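Local coordinates for protein ribonucleoside-diphosphate reductase, alpha chain (Actinobacillus ureae ATCC 25976, PDB 6DQX) that probably catalyses the reduction of ribonucleoside diphosphates to deoxyribonucleotides, as the catalytic subunit of a class Id ribonucleotide reductase, at residues I362-F367 / V431-S436. Numbering follows the deposited sequence.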
ATOM      1  N   ILE A 362       0.457  45.866  23.128  1.00 17.96           N
ATOM      2  CA  ILE A 362       1.867  45.574  22.857  1.00 17.56           C
ATOM      3  C   ILE A 362       1.968  45.162  21.408  1.00 18.00           C
ATOM      4  O   ILE A 362       1.203  44.291  20.949  1.00 16.44           O
ATOM      5  CB  ILE A 362       2.406  44.424  23.741  1.00 17.54           C
ATOM      6  CG1 ILE A 362       2.343  44.800  25.226  1.00 18.30           C
ATOM      7  CG2 ILE A 362       3.814  44.034  23.325  1.00 17.02           C
ATOM      8  CD1 ILE A 362       2.520  43.662  26.218  1.00 18.24           C
ATOM      9  N   ALA A 363       2.929  45.756  20.701  1.00 17.72           N
ATOM     10  CA  ALA A 363       3.210  45.384  19.323  1.00 17.57           C
ATOM     11  C   ALA A 363       3.910  44.024  19.265  1.00 17.83           C
ATOM     12  O   ALA A 363       4.770  43.700  20.103  1.00 16.05           O
ATOM     13  CB  ALA A 363       4.060  46.439  18.656  1.00 18.77           C
ATOM     14  N   PHE A 364       3.568  43.218  18.267  1.00 17.87           N
ATOM     15  CA  PHE A 364       4.148  41.877  18.160  1.00 17.66           C
ATOM     16  C   PHE A 364       5.671  41.893  18.170  1.00 18.17           C
ATOM     17  O   PHE A 364       6.302  41.182  18.957  1.00 18.17           O
ATOM     18  CB  PHE A 364       3.646  41.196  16.879  1.00 17.99           C
ATOM     19  CG  PHE A 364       4.087  39.762  16.731  1.00 17.19           C
ATOM     20  CD1 PHE A 364       5.322  39.443  16.178  1.00 18.01           C
ATOM     21  CD2 PHE A 364       3.250  38.729  17.147  1.00 18.12           C
ATOM     22  CE1 PHE A 364       5.710  38.117  16.045  1.00 18.94           C
ATOM     23  CE2 PHE A 364       3.643  37.396  17.020  1.00 17.59           C
ATOM     24  CZ  PHE A 364       4.864  37.102  16.476  1.00 17.59           C
ATOM     25  N   ASP A 365       6.254  42.704  17.292  1.00 18.22           N
ATOM     26  CA  ASP A 365       7.705  42.847  17.189  1.00 19.34           C
ATOM     27  C   ASP A 365       8.158  43.960  18.140  1.00 19.73           C
ATOM     28  O   ASP A 365       8.302  45.097  17.717  1.00 19.19           O
ATOM     29  CB  ASP A 365       8.086  43.202  15.747  1.00 21.39           C
ATOM     30  CG  ASP A 365       9.588  43.423  15.540  1.00 22.77           C
ATOM     31  OD1 ASP A 365      10.398  43.017  16.392  1.00 24.45           O
ATOM     32  OD2 ASP A 365       9.944  44.016  14.497  1.00 24.77           O
ATOM     33  N   SER A 366       8.358  43.620  19.409  1.00 17.18           N
ATOM     34  CA  SER A 366       8.810  44.601  20.402  1.00 16.53           C
ATOM     35  C   SER A 366       9.584  43.960  21.552  1.00 17.28           C
ATOM     36  O   SER A 366       9.442  42.781  21.834  1.00 16.49           O
ATOM     37  CB  SER A 366       7.616  45.381  20.959  1.00 15.60           C
ATOM     38  OG  SER A 366       6.782  44.581  21.759  1.00 14.39           O
ATOM     39  N   PHE A 367      10.370  44.774  22.257  1.00 16.83           N
ATOM     40  CA  PHE A 367      11.040  44.326  23.461  1.00 17.17           C
ATOM     41  C   PHE A 367      10.048  43.852  24.516  1.00 16.83           C
ATOM     42  O   PHE A 367      10.277  42.829  25.158  1.00 17.57           O
ATOM     43  CB  PHE A 367      11.890  45.489  23.990  1.00 19.14           C
ATOM     44  CG  PHE A 367      12.671  45.167  25.223  1.00 20.36           C
ATOM     45  CD1 PHE A 367      13.882  44.515  25.123  1.00 21.69           C
ATOM     46  CD2 PHE A 367      12.189  45.498  26.468  1.00 21.59           C
ATOM     47  CE1 PHE A 367      14.609  44.205  26.264  1.00 22.66           C
ATOM     48  CE2 PHE A 367      12.916  45.218  27.609  1.00 21.79           C
ATOM     49  CZ  PHE A 367      14.134  44.581  27.501  1.00 21.93           C
ATOM     50  N   VAL A 431       1.178  30.779  18.068  1.00 12.88           N
ATOM     51  CA  VAL A 431       2.051  31.940  18.323  1.00 13.20           C
ATOM     52  C   VAL A 431       2.129  32.840  17.094  1.00 13.34           C
ATOM     53  O   VAL A 431       2.974  33.697  17.000  1.00 14.00           O
ATOM     54  CB  VAL A 431       3.476  31.495  18.738  1.00 12.43           C
ATOM     55  CG1 VAL A 431       3.437  30.853  20.116  1.00 12.76           C
ATOM     56  CG2 VAL A 431       4.107  30.513  17.736  1.00 12.57           C
ATOM     57  N   GLU A 432       1.248  32.621  16.137  1.00 14.52           N
ATOM     58  CA  GLU A 432       1.311  33.306  14.856  1.00 15.94           C
ATOM     59  C   GLU A 432       0.595  34.662  14.967  1.00 16.92           C
ATOM     60  O   GLU A 432      -0.402  34.780  15.675  1.00 16.85           O
ATOM     61  CB  GLU A 432       0.615  32.392  13.833  1.00 17.79           C
ATOM     62  CG  GLU A 432       1.065  32.467  12.403  1.00 20.10           C
ATOM     63  CD  GLU A 432       0.447  31.355  11.564  1.00 20.47           C
ATOM     64  OE1 GLU A 432      -0.614  31.601  10.999  1.00 24.17           O
ATOM     65  OE2 GLU A 432       1.009  30.232  11.493  1.00 21.24           O
ATOM     66  N   PRO A 433       1.068  35.690  14.232  1.00 18.68           N
ATOM     67  CA  PRO A 433       0.255  36.894  14.165  1.00 18.97           C
ATOM     68  C   PRO A 433      -1.068  36.630  13.454  1.00 19.52           C
ATOM     69  O   PRO A 433      -1.142  35.764  12.571  1.00 19.60           O
ATOM     70  CB  PRO A 433       1.114  37.863  13.323  1.00 19.22           C
ATOM     71  CG  PRO A 433       2.509  37.324  13.392  1.00 19.08           C
ATOM     72  CD  PRO A 433       2.329  35.833  13.486  1.00 18.52           C
ATOM     73  N   PHE A 434      -2.102  37.356  13.846  1.00 20.29           N
ATOM     74  CA  PHE A 434      -3.309  37.483  13.049  1.00 20.57           C
ATOM     75  C   PHE A 434      -2.979  37.795  11.608  1.00 21.14           C
ATOM     76  O   PHE A 434      -2.133  38.641  11.330  1.00 18.64           O
ATOM     77  CB  PHE A 434      -4.211  38.597  13.570  1.00 20.55           C
ATOM     78  CG  PHE A 434      -5.064  38.219  14.743  1.00 20.30           C
ATOM     79  CD1 PHE A 434      -6.009  37.197  14.649  1.00 20.28           C
ATOM     80  CD2 PHE A 434      -4.997  38.948  15.926  1.00 20.64           C
ATOM     81  CE1 PHE A 434      -6.828  36.886  15.719  1.00 19.64           C
ATOM     82  CE2 PHE A 434      -5.824  38.638  17.006  1.00 20.44           C
ATOM     83  CZ  PHE A 434      -6.750  37.612  16.897  1.00 20.54           C
ATOM     84  N   LYS A 435      -3.668  37.102  10.701  1.00 23.29           N
ATOM     85  CA  LYS A 435      -3.481  37.324   9.279  1.00 26.87           C
ATOM     86  C   LYS A 435      -3.800  38.769   8.985  1.00 27.92           C
ATOM     87  O   LYS A 435      -2.998  39.469   8.395  1.00 30.22           O
ATOM     88  CB  LYS A 435      -4.393  36.418   8.452  1.00 29.83           C
ATOM     89  CG  LYS A 435      -4.151  36.552   6.952  1.00 33.55           C
ATOM     90  CD  LYS A 435      -4.928  35.511   6.148  1.00 37.18           C
ATOM     91  CE  LYS A 435      -6.422  35.796   6.131  1.00 40.86           C
ATOM     92  NZ  LYS A 435      -7.044  35.265   4.887  1.00 43.14           N
ATOM     93  N   SER A 436      -4.971  39.206   9.429  1.00 26.69           N
ATOM     94  CA  SER A 436      -5.344  40.597   9.308  1.00 30.36           C
ATOM     95  C   SER A 436      -6.472  40.971  10.282  1.00 28.47           C
ATOM     96  O   SER A 436      -6.992  40.130  11.025  1.00 28.12           O
ATOM     97  CB  SER A 436      -5.739  40.899   7.859  1.00 29.90           C
ATOM     98  OG  SER A 436      -7.051  40.444   7.600  1.00 32.01           O
TER
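One phenyl ring, that of Phe364, carries the whole meeting with Val431 and Pro433. Ahead of the ring, the carbonyl of Ala363 receives a hydrogen bond from the side chain of Ser366, OG lying 2.8 Å from O, with the hydroxyl tilted modestly out of the carbonyl plane.

At Phe364 the side chain leaves the backbone toward the 431-436 loop; CG stands anti to the backbone N (chi1 -175°), beside the carbonyl carbon, and this brings the ring up to Pro433. Pro433 lays its CG over one face, 3.9 Å from the ring centroid and 16° off the normal, a CH-pi contact displaced toward the CE2 rim, where CG and Phe364 CE2 are 3.8 Å apart. The side chains cross at about a right angle, yet the pyrrolidine lies nearly parallel to the phenyl ring, displaced so that CG comes over it and CD beside it. The same CE2 also faces the backbone: Val431 O sits at the ring edge, in its plane, 3.8 Å from CE2. No hydrogen bond joins the two loops; their contact is small and buried.

Ser366 closes the turn as the N-cap of helix 367-395, its OG also bonding to the backbone N of Ala369, so one hydroxyl ties the loop to the first turn of that helix. Within the ribonucleotide reductase barrel domain, and away from the magnesium-binding His65, the contact joins the loop between helices 353-359 and 367-395 to the loop after helix 418-423. Around the pair, His354 packs edge-to-face with Phe364 and touches Pro433, while its ND1 bonds to Phe434 N; Trp353 also meets the Phe364 ring. Helices 353-359 and 502-513, the latter through Ser504 and Val505, thus pack around Phe364, and Val431 reaches helix 367-395 at Phe377.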